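Local coordinates for DNA replication and repair protein RecF (Caldanaerobacter subterraneus subsp. tengcongensis, PDB 5Z69) that probably binds ATP and single-stranded DNA as an ABC-type ATPase that acts as a recombination mediator in the RecFOR pathway of DNA repair, at residues A[66-71]-A[93-98]; A[101-106]-A[114-119]. All coordinates share one frame; numbering follows the deposited sequence.

Interaction 1 closes before interaction 2 opens along the chain, and their centres lie about 17 Å apart. Both reach the same antiparallel sheet, in which strands 86-96 and 101-105 are neighbours. Residues 66-71, in the loop between helix 43-55 and strand 74-83, bring the adenine-binding backbone against the end of strand 86-96; residues 114-119 then cover strand 101-105 on the way to strand 122-125 of the mixed sheet. The two contacts meet directly, with Gly94 O 2.8 Å from Val102 N and Phe93 packed on Ile103. The sheet thus links the nucleotide's base pocket, at one contact, to the chain connection that leads into the mixed sheet, at the other.

Interaction 1 of 2, residues A[66-71]-A[93-98]; sequences ELVKFD and FGYKVN. With AGS (phosphothiophosphoric acid-adenylate ester), chain C.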
ATOM      1  N   GLU A  66      13.647   0.272 -32.771  1.00 37.39           N
ATOM      2  CA  GLU A  66      12.939  -0.935 -33.190  1.00 38.59           C
ATOM      3  C   GLU A  66      11.851  -0.664 -34.212  1.00 34.18           C
ATOM      4  O   GLU A  66      11.411  -1.590 -34.893  1.00 32.97           O
ATOM      5  CB  GLU A  66      12.320  -1.642 -31.994  1.00 40.10           C
ATOM      6  CG  GLU A  66      13.308  -2.118 -30.946  1.00 36.58           C
ATOM      7  CD  GLU A  66      12.571  -2.788 -29.788  1.00 50.02           C
ATOM      8  OE1 GLU A  66      11.834  -3.769 -30.039  1.00 49.49           O
ATOM      9  OE2 GLU A  66      12.674  -2.295 -28.646  1.00 57.63           O
ATOM     10  N   LEU A  67      11.402   0.587 -34.320  1.00 31.51           N
ATOM     11  CA  LEU A  67      10.366   0.920 -35.308  1.00 28.29           C
ATOM     12  C   LEU A  67      10.940   1.168 -36.694  1.00 29.57           C
ATOM     13  O   LEU A  67      10.196   1.256 -37.699  1.00 27.84           O
ATOM     14  CB  LEU A  67       9.569   2.158 -34.879  1.00 34.15           C
ATOM     15  CG  LEU A  67       9.043   2.219 -33.447  1.00 42.86           C
ATOM     16  CD1 LEU A  67       7.906   3.217 -33.354  1.00 34.09           C
ATOM     17  CD2 LEU A  67       8.604   0.858 -32.992  1.00 44.42           C
ATOM     18  N   VAL A  68      12.255   1.335 -36.768  1.00 33.24           N
ATOM     19  CA  VAL A  68      12.878   1.540 -38.082  1.00 40.95           C
ATOM     20  C   VAL A  68      12.854   0.223 -38.860  1.00 31.66           C
ATOM     21  O   VAL A  68      13.233  -0.818 -38.317  1.00 30.90           O
ATOM     22  CB  VAL A  68      14.349   2.038 -37.989  1.00 38.42           C
ATOM     23  CG1 VAL A  68      14.913   2.255 -39.397  1.00 32.85           C
ATOM     24  CG2 VAL A  68      14.463   3.317 -37.159  1.00 31.20           C
ATOM     25  N   LYS A  69      12.407   0.267 -40.112  1.00 34.32           N
ATOM     26  CA  LYS A  69      12.472  -0.886 -41.004  1.00 38.10           C
ATOM     27  C   LYS A  69      13.892  -1.464 -40.989  1.00 40.77           C
ATOM     28  O   LYS A  69      14.852  -0.699 -41.054  1.00 32.46           O
ATOM     29  CB  LYS A  69      12.067  -0.491 -42.424  1.00 35.53           C
ATOM     30  CG  LYS A  69      12.223  -1.591 -43.469  1.00 36.57           C
ATOM     31  CD  LYS A  69      12.099  -1.003 -44.865  1.00 42.98           C
ATOM     32  CE  LYS A  69      12.404  -2.008 -45.968  1.00 56.15           C
ATOM     33  NZ  LYS A  69      12.263  -1.343 -47.305  1.00 62.67           N
ATOM     34  N   PHE A  70      13.988  -2.791 -40.847  1.00 50.00           N
ATOM     35  CA  PHE A  70      15.277  -3.483 -40.783  0.51 46.45           C
ATOM     36  C   PHE A  70      16.218  -3.024 -41.900  1.00 41.52           C
ATOM     37  O   PHE A  70      15.864  -3.018 -43.086  1.00 39.04           O
ATOM     38  CB  PHE A  70      15.082  -5.006 -40.842  0.51 47.23           C
ATOM     39  CG  PHE A  70      14.285  -5.572 -39.682  0.51 43.44           C
ATOM     40  CD1 PHE A  70      14.325  -4.978 -38.432  0.51 44.06           C
ATOM     41  CD2 PHE A  70      13.499  -6.703 -39.852  0.51 38.16           C
ATOM     42  CE1 PHE A  70      13.591  -5.499 -37.375  0.51 39.20           C
ATOM     43  CE2 PHE A  70      12.766  -7.224 -38.801  0.51 42.60           C
ATOM     44  CZ  PHE A  70      12.812  -6.621 -37.565  0.51 41.97           C
ATOM     45  N   ASP A  71      17.411  -2.610 -41.482  1.00 43.34           N
ATOM     46  CA  ASP A  71      18.496  -2.152 -42.360  1.00 46.99           C
ATOM     47  C   ASP A  71      18.309  -0.766 -42.961  1.00 55.44           C
ATOM     48  O   ASP A  71      19.071  -0.371 -43.846  1.00 51.66           O
ATOM     49  CB  ASP A  71      18.728  -3.149 -43.495  1.00 56.21           C
ATOM     50  CG  ASP A  71      19.667  -4.256 -43.098  1.00 69.32           C
ATOM     51  OD1 ASP A  71      20.444  -4.713 -43.968  1.00 79.76           O
ATOM     52  OD2 ASP A  71      19.635  -4.655 -41.907  1.00 65.60           O
ATOM     53  N   PHE A  93       6.548  13.026 -37.799  1.00 21.98           N
ATOM     54  CA  PHE A  93       7.476  12.408 -36.840  1.00 21.42           C
ATOM     55  C   PHE A  93       8.529  11.631 -37.615  1.00 24.55           C
ATOM     56  O   PHE A  93       8.217  10.612 -38.236  1.00 24.67           O
ATOM     57  CB  PHE A  93       6.719  11.480 -35.896  1.00 21.76           C
ATOM     58  CG  PHE A  93       7.500  11.050 -34.680  1.00 21.23           C
ATOM     59  CD1 PHE A  93       8.621  10.218 -34.797  1.00 22.08           C
ATOM     60  CD2 PHE A  93       7.098  11.435 -33.414  1.00 24.45           C
ATOM     61  CE1 PHE A  93       9.341   9.796 -33.642  1.00 26.63           C
ATOM     62  CE2 PHE A  93       7.808  11.015 -32.252  1.00 26.74           C
ATOM     63  CZ  PHE A  93       8.925  10.202 -32.379  1.00 32.44           C
ATOM     64  N   GLY A  94       9.759  12.138 -37.613  1.00 25.73           N
ATOM     65  CA  GLY A  94      10.866  11.480 -38.280  1.00 27.47           C
ATOM     66  C   GLY A  94      11.898  11.049 -37.234  1.00 34.46           C
ATOM     67  O   GLY A  94      12.238  11.810 -36.331  1.00 29.61           O
ATOM     68  N   TYR A  95      12.380   9.819 -37.327  1.00 32.21           N
ATOM     69  CA  TYR A  95      13.446   9.366 -36.422  1.00 28.06           C
ATOM     70  C   TYR A  95      14.592   8.711 -37.194  1.00 27.01           C
ATOM     71  O   TYR A  95      14.337   7.833 -38.008  1.00 29.95           O
ATOM     72  CB  TYR A  95      12.910   8.383 -35.392  1.00 27.81           C
ATOM     73  CG  TYR A  95      13.995   7.717 -34.536  1.00 34.35           C
ATOM     74  CD1 TYR A  95      14.536   8.363 -33.429  1.00 37.86           C
ATOM     75  CD2 TYR A  95      14.465   6.441 -34.839  1.00 33.63           C
ATOM     76  CE1 TYR A  95      15.532   7.756 -32.643  1.00 35.95           C
ATOM     77  CE2 TYR A  95      15.455   5.824 -34.063  1.00 30.87           C
ATOM     78  CZ  TYR A  95      15.981   6.487 -32.968  1.00 33.91           C
ATOM     79  OH  TYR A  95      16.949   5.866 -32.203  1.00 45.71           O
ATOM     80  N   LYS A  96      15.831   9.121 -36.915  1.00 27.88           N
ATOM     81  CA  LYS A  96      17.039   8.515 -37.532  1.00 28.62           C
ATOM     82  C   LYS A  96      17.778   7.625 -36.529  1.00 30.92           C
ATOM     83  O   LYS A  96      17.846   7.978 -35.352  1.00 33.86           O
ATOM     84  CB  LYS A  96      18.028   9.578 -38.004  1.00 39.39           C
ATOM     85  CG  LYS A  96      17.770  10.234 -39.313  1.00 58.29           C
ATOM     86  CD  LYS A  96      19.071  10.856 -39.832  1.00 53.32           C
ATOM     87  CE  LYS A  96      20.091   9.794 -40.243  1.00 40.35           C
ATOM     88  NZ  LYS A  96      21.077  10.370 -41.232  1.00 34.45           N
ATOM     89  N   VAL A  97      18.375   6.518 -36.992  1.00 28.76           N
ATOM     90  CA  VAL A  97      19.028   5.557 -36.078  1.00 34.94           C
ATOM     91  C   VAL A  97      20.156   6.175 -35.259  1.00 43.38           C
ATOM     92  O   VAL A  97      20.492   5.652 -34.196  1.00 48.69           O
ATOM     93  CB  VAL A  97      19.605   4.324 -36.818  1.00 48.22           C
ATOM     94  CG1 VAL A  97      18.494   3.441 -37.342  1.00 40.48           C
ATOM     95  CG2 VAL A  97      20.541   4.747 -37.948  1.00 50.31           C
ATOM     96  N   ASN A  98      20.731   7.285 -35.722  1.00 33.55           N
ATOM     97  CA  ASN A  98      21.740   7.987 -34.911  1.00 37.78           C
ATOM     98  C   ASN A  98      21.135   8.766 -33.733  1.00 48.85           C
ATOM     99  O   ASN A  98      21.851   9.440 -32.995  1.00 46.11           O
ATOM    100  CB  ASN A  98      22.589   8.928 -35.785  1.00 45.07           C
ATOM    101  CG  ASN A  98      21.765   9.976 -36.498  1.00 46.90           C
ATOM    102  OD1 ASN A  98      20.584  10.170 -36.198  1.00 39.74           O
ATOM    103  ND2 ASN A  98      22.384  10.669 -37.449  1.00 48.45           N
TER
HETATM  104  PG  AGS C 401      -1.541  -7.820 -34.241  1.00103.17           P
HETATM  105  S1G AGS C 401      -3.357  -7.138 -34.474  1.00 90.99           S
HETATM  106  O2G AGS C 401      -1.578  -9.386 -34.220  1.00 75.11           O
HETATM  107  O3G AGS C 401      -1.054  -7.326 -32.843  1.00 72.41           O
HETATM  108  PB  AGS C 401       0.053  -8.207 -36.544  1.00 56.28           P
HETATM  109  O1B AGS C 401      -0.433  -7.841 -37.906  1.00 58.29           O
HETATM  110  O2B AGS C 401      -0.275  -9.670 -36.200  1.00 61.66           O
HETATM  111  O3B AGS C 401      -0.593  -7.281 -35.390  1.00 47.47           O
HETATM  112  PA  AGS C 401       2.468  -6.763 -36.487  1.00 48.19           P
HETATM  113  O1A AGS C 401       1.599  -5.629 -37.047  1.00 52.33           O
HETATM  114  O2A AGS C 401       2.999  -6.629 -35.093  1.00 35.65           O
HETATM  115  O3A AGS C 401       1.643  -8.129 -36.552  1.00 86.42           O
HETATM  116  O5' AGS C 401       3.643  -7.054 -37.459  1.00 69.04           O
HETATM  117  C5' AGS C 401       4.931  -7.237 -36.940  1.00 66.83           C
HETATM  118  C4' AGS C 401       5.683  -7.909 -38.047  1.00 65.87           C
HETATM  119  O4' AGS C 401       6.643  -6.978 -38.594  1.00 50.36           O
HETATM  120  C3' AGS C 401       6.477  -9.131 -37.600  1.00 65.90           C
HETATM  121  O3' AGS C 401       6.504 -10.113 -38.630  1.00 62.49           O
HETATM  122  C2' AGS C 401       7.843  -8.532 -37.257  1.00 69.72           C
HETATM  123  O2' AGS C 401       8.906  -9.465 -37.431  1.00 69.67           O
HETATM  124  C1' AGS C 401       7.957  -7.396 -38.281  1.00 64.71           C
HETATM  125  N9  AGS C 401       8.712  -6.249 -37.803  1.00 57.69           N
HETATM  126  C8  AGS C 401       8.722  -5.718 -36.534  1.00 54.04           C
HETATM  127  N7  AGS C 401       9.526  -4.696 -36.392  1.00 56.32           N
HETATM  128  C5  AGS C 401      10.084  -4.532 -37.647  1.00 57.94           C
HETATM  129  C6  AGS C 401      11.024  -3.620 -38.165  1.00 60.82           C
HETATM  130  N6  AGS C 401      11.576  -2.642 -37.440  1.00 61.07           N
HETATM  131  N1  AGS C 401      11.385  -3.748 -39.461  1.00 66.86           N
HETATM  132  C2  AGS C 401      10.829  -4.722 -40.189  1.00 62.25           C
HETATM  133  N3  AGS C 401       9.935  -5.641 -39.815  1.00 58.73           N
HETATM  134  C4  AGS C 401       9.602  -5.486 -38.527  1.00 57.09           C
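Val68 joins the loop 66-71 to the end of strand 86-96 through a single methyl. Its CG2 lies 3.9 Å from Tyr95 CD2, at the edge of the phenol ring and in its plane, and 4.0 Å from Val97 CG1, so both neighbours share one apolar tip. Each of these side chains crosses that of Val68 at about a right angle. With CG1 anti to the backbone N (chi1 -179°), CG2 falls opposite the carbonyl carbon, pointing to the strand while the carbonyl serves the nucleotide. Phe75 of strand 74-83 also touches Val68.

The backbone of the loop reads the adenine of the bound ATP analogue. AGS N6 donates to Val68 O at 2.6 Å in a nearly straight bond (169°) and to Glu66 O at 2.8 Å in a more bent one (151°). Phe70 N in turn donates to AGS N1 at 3.1 Å.

The Phe70 side chain can be followed outward over the base, although it is modelled in two conformers and its position is accordingly less certain. In the one described here, CB is 4.1 Å from AGS N1 and CG draws closer to N1 and C2. CD1 lies 3.3 Å from AGS N1 and CD2 lies near C2; farther out CE1 is over C6, CE2 over N3, and CZ over C5 and C4. The base thus covers one ring face, with N1 above its centre.

At the other end of the nucleotide, Ala40, Gly42 and Lys43 of the P-loop give backbone amides. Two carbonyls facing the amino group and one N-H facing N1 match adenine's own pattern of donors and acceptor, consistent with base recognition by main chain rather than by side-chain polarity.

Interaction 2 of 2, residues A[101-106]-A[114-119]; sequences KVIKVN and GEILGH
Strand 101-105 and the 3-10 turn with its following loop, 114-119, approach through side chains, the nearest CA atoms being those of Ile103 and Ile116 at 7.7 Å. Ile103 and Val105 are two residues apart and both direct their CB atoms at the loop. Ile103 CG2 meets the far end of Ile116, 3.8 Å from its CD1, and the two side chains cross at about a right angle. Ile116 gets there by an extended chain, CG1 anti to the backbone N (chi1 -156°) and CD1 carried on beyond it.

Val105 instead lies over a face of the imidazole of His119. Its CG2 stands 3.9 Å from the ring centroid and only 10° off the normal, a CH-pi contact, while CG1 sits 3.8 Å from His119 ND1, so both methyls rest on the same ring. The loop makes a cis peptide before Gly118, and the backbone bond from His119 N to Ile116 O, 3.3 Å, closes it on itself. His119 ND1 is also hydrogen-bonded to Lys89 NZ of strand 86-96, which ties the ring to the sheet and helps fix its rotation. Replacing His119 by an alanine would probably uncover both methyls of Val105 and leave the Lys89 amine without its ring partner.

The contact is packing on one face of the antiparallel sheet, apolar at Ile103 and Ile116 and CH-pi at Val105 and His119. It lays the connection that leads to strand 122-125 of the mixed sheet against strand 101-105, within the two-sheet build characteristic of ABC-type ATPase heads in the RecF/SMC family.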
ATOM      1  N   LYS A 101      15.651  12.840 -33.692  1.00 41.03           N
ATOM      2  CA  LYS A 101      14.236  12.836 -34.043  1.00 47.97           C
ATOM      3  C   LYS A 101      13.760  14.253 -34.366  1.00 48.46           C
ATOM      4  O   LYS A 101      14.246  15.237 -33.801  1.00 39.77           O
ATOM      5  CB  LYS A 101      13.381  12.174 -32.952  1.00 50.98           C
ATOM      6  CG  LYS A 101      13.206  12.918 -31.683  1.00 60.21           C
ATOM      7  CD  LYS A 101      12.287  12.124 -30.728  1.00 49.67           C
ATOM      8  CE  LYS A 101      12.822  10.726 -30.433  1.00 52.08           C
ATOM      9  NZ  LYS A 101      12.136  10.095 -29.261  1.00 55.39           N
ATOM     10  N   VAL A 102      12.863  14.342 -35.343  1.00 38.00           N
ATOM     11  CA  VAL A 102      12.312  15.616 -35.778  1.00 37.40           C
ATOM     12  C   VAL A 102      10.798  15.501 -35.747  1.00 38.90           C
ATOM     13  O   VAL A 102      10.216  14.699 -36.494  1.00 25.89           O
ATOM     14  CB  VAL A 102      12.767  16.008 -37.209  1.00 34.94           C
ATOM     15  CG1 VAL A 102      12.076  17.288 -37.669  1.00 25.61           C
ATOM     16  CG2 VAL A 102      14.289  16.162 -37.282  1.00 51.74           C
ATOM     17  N   ILE A 103      10.171  16.273 -34.867  1.00 35.82           N
ATOM     18  CA  ILE A 103       8.714  16.300 -34.753  1.00 32.04           C
ATOM     19  C   ILE A 103       8.210  17.671 -35.170  1.00 23.95           C
ATOM     20  O   ILE A 103       8.681  18.703 -34.670  1.00 25.49           O
ATOM     21  CB  ILE A 103       8.243  15.984 -33.333  1.00 37.38           C
ATOM     22  CG1 ILE A 103       8.855  14.674 -32.855  1.00 25.65           C
ATOM     23  CG2 ILE A 103       6.694  15.940 -33.245  1.00 33.11           C
ATOM     24  CD1 ILE A 103       8.526  14.379 -31.403  1.00 32.09           C
ATOM     25  N   LYS A 104       7.271  17.698 -36.106  1.00 18.96           N
ATOM     26  CA  LYS A 104       6.736  18.980 -36.564  1.00 25.71           C
ATOM     27  C   LYS A 104       5.214  19.035 -36.522  1.00 25.26           C
ATOM     28  O   LYS A 104       4.555  18.078 -36.916  1.00 26.16           O
ATOM     29  CB  LYS A 104       7.197  19.261 -37.985  1.00 25.46           C
ATOM     30  CG  LYS A 104       8.708  19.351 -38.161  1.00 32.18           C
ATOM     31  CD  LYS A 104       9.027  19.748 -39.600  1.00 33.45           C
ATOM     32  CE  LYS A 104      10.496  20.049 -39.803  1.00 38.10           C
ATOM     33  NZ  LYS A 104      10.714  20.509 -41.234  1.00 37.01           N
ATOM     34  N   VAL A 105       4.669  20.160 -36.065  1.00 24.02           N
ATOM     35  CA  VAL A 105       3.231  20.423 -36.180  1.00 23.41           C
ATOM     36  C   VAL A 105       3.005  21.619 -37.102  1.00 27.36           C
ATOM     37  O   VAL A 105       3.500  22.725 -36.854  1.00 28.13           O
ATOM     38  CB  VAL A 105       2.574  20.686 -34.821  1.00 22.55           C
ATOM     39  CG1 VAL A 105       1.091  21.032 -35.009  1.00 36.63           C
ATOM     40  CG2 VAL A 105       2.698  19.465 -33.968  1.00 24.21           C
ATOM     41  N   ASN A 106       2.266  21.378 -38.172  1.00 22.86           N
ATOM     42  CA  ASN A 106       2.074  22.359 -39.226  1.00 29.44           C
ATOM     43  C   ASN A 106       3.403  22.952 -39.668  1.00 38.55           C
ATOM     44  O   ASN A 106       3.517  24.153 -39.905  1.00 33.92           O
ATOM     45  CB  ASN A 106       1.090  23.456 -38.774  1.00 33.34           C
ATOM     46  CG  ASN A 106      -0.360  22.982 -38.812  1.00 39.56           C
ATOM     47  OD1 ASN A 106      -0.686  22.045 -39.543  1.00 28.32           O
ATOM     48  ND2 ASN A 106      -1.234  23.623 -38.025  1.00 32.29           N
ATOM     49  N   GLY A 114       7.565  15.760 -25.821  1.00 33.79           N
ATOM     50  CA  GLY A 114       6.356  15.888 -25.021  1.00 32.37           C
ATOM     51  C   GLY A 114       5.407  16.953 -25.536  1.00 33.94           C
ATOM     52  O   GLY A 114       4.243  16.973 -25.195  1.00 28.51           O
ATOM     53  N   GLU A 115       5.906  17.851 -26.375  1.00 33.93           N
ATOM     54  CA  GLU A 115       5.064  18.905 -26.905  1.00 30.69           C
ATOM     55  C   GLU A 115       4.119  18.379 -27.973  1.00 32.90           C
ATOM     56  O   GLU A 115       3.242  19.105 -28.439  1.00 27.69           O
ATOM     57  CB  GLU A 115       5.920  20.047 -27.459  1.00 38.05           C
ATOM     58  CG  GLU A 115       6.592  20.858 -26.358  1.00 46.55           C
ATOM     59  CD  GLU A 115       7.587  21.860 -26.902  1.00 53.03           C
ATOM     60  OE1 GLU A 115       7.288  22.495 -27.938  1.00 58.21           O
ATOM     61  OE2 GLU A 115       8.681  21.995 -26.311  1.00 66.93           O
ATOM     62  N   ILE A 116       4.295  17.120 -28.364  1.00 25.89           N
ATOM     63  CA  ILE A 116       3.359  16.503 -29.293  1.00 39.85           C
ATOM     64  C   ILE A 116       1.965  16.200 -28.665  1.00 28.47           C
ATOM     65  O   ILE A 116       0.965  16.126 -29.389  1.00 25.29           O
ATOM     66  CB  ILE A 116       3.942  15.217 -29.883  1.00 25.41           C
ATOM     67  CG1 ILE A 116       3.273  14.905 -31.224  1.00 26.28           C
ATOM     68  CG2 ILE A 116       3.740  14.045 -28.907  1.00 24.02           C
ATOM     69  CD1 ILE A 116       3.879  13.710 -31.939  1.00 23.28           C
ATOM     70  N   LEU A 117       1.875  16.026 -27.343  1.00 25.66           N
ATOM     71  CA  LEU A 117       0.562  15.784 -26.692  1.00 25.51           C
ATOM     72  C   LEU A 117      -0.364  17.034 -26.741  1.00 18.32           C
ATOM     73  O   LEU A 117       0.154  18.142 -26.699  1.00 37.86           O
ATOM     74  CB  LEU A 117       0.780  15.394 -25.225  1.00 30.32           C
ATOM     75  CG  LEU A 117       1.954  14.488 -24.778  1.00 35.60           C
ATOM     76  CD1 LEU A 117       2.112  14.541 -23.281  1.00 35.01           C
ATOM     77  CD2 LEU A 117       1.776  13.053 -25.186  1.00 29.92           C
ATOM     78  N   GLY A 118      -1.692  16.957 -26.817  1.00 35.45           N
ATOM     79  CA  GLY A 118      -2.518  16.072 -27.589  1.00 28.23           C
ATOM     80  C   GLY A 118      -3.013  16.968 -28.742  1.00 35.57           C
ATOM     81  O   GLY A 118      -4.135  17.513 -28.781  1.00 34.01           O
ATOM     82  N   HIS A 119      -2.123  17.170 -29.698  1.00 21.76           N
ATOM     83  CA  HIS A 119      -2.491  17.761 -30.977  1.00 22.98           C
ATOM     84  C   HIS A 119      -3.458  16.815 -31.668  1.00 27.76           C
ATOM     85  O   HIS A 119      -4.349  17.234 -32.397  1.00 25.51           O
ATOM     86  CB  HIS A 119      -1.236  18.009 -31.837  1.00 26.41           C
ATOM     87  CG  HIS A 119      -0.436  19.195 -31.396  1.00 28.61           C
ATOM     88  ND1 HIS A 119      -0.778  20.491 -31.736  1.00 25.79           N
ATOM     89  CD2 HIS A 119       0.683  19.285 -30.633  1.00 27.87           C
ATOM     90  CE1 HIS A 119       0.090  21.328 -31.190  1.00 28.36           C
ATOM     91  NE2 HIS A 119       0.986  20.621 -30.517  1.00 26.33           N
TER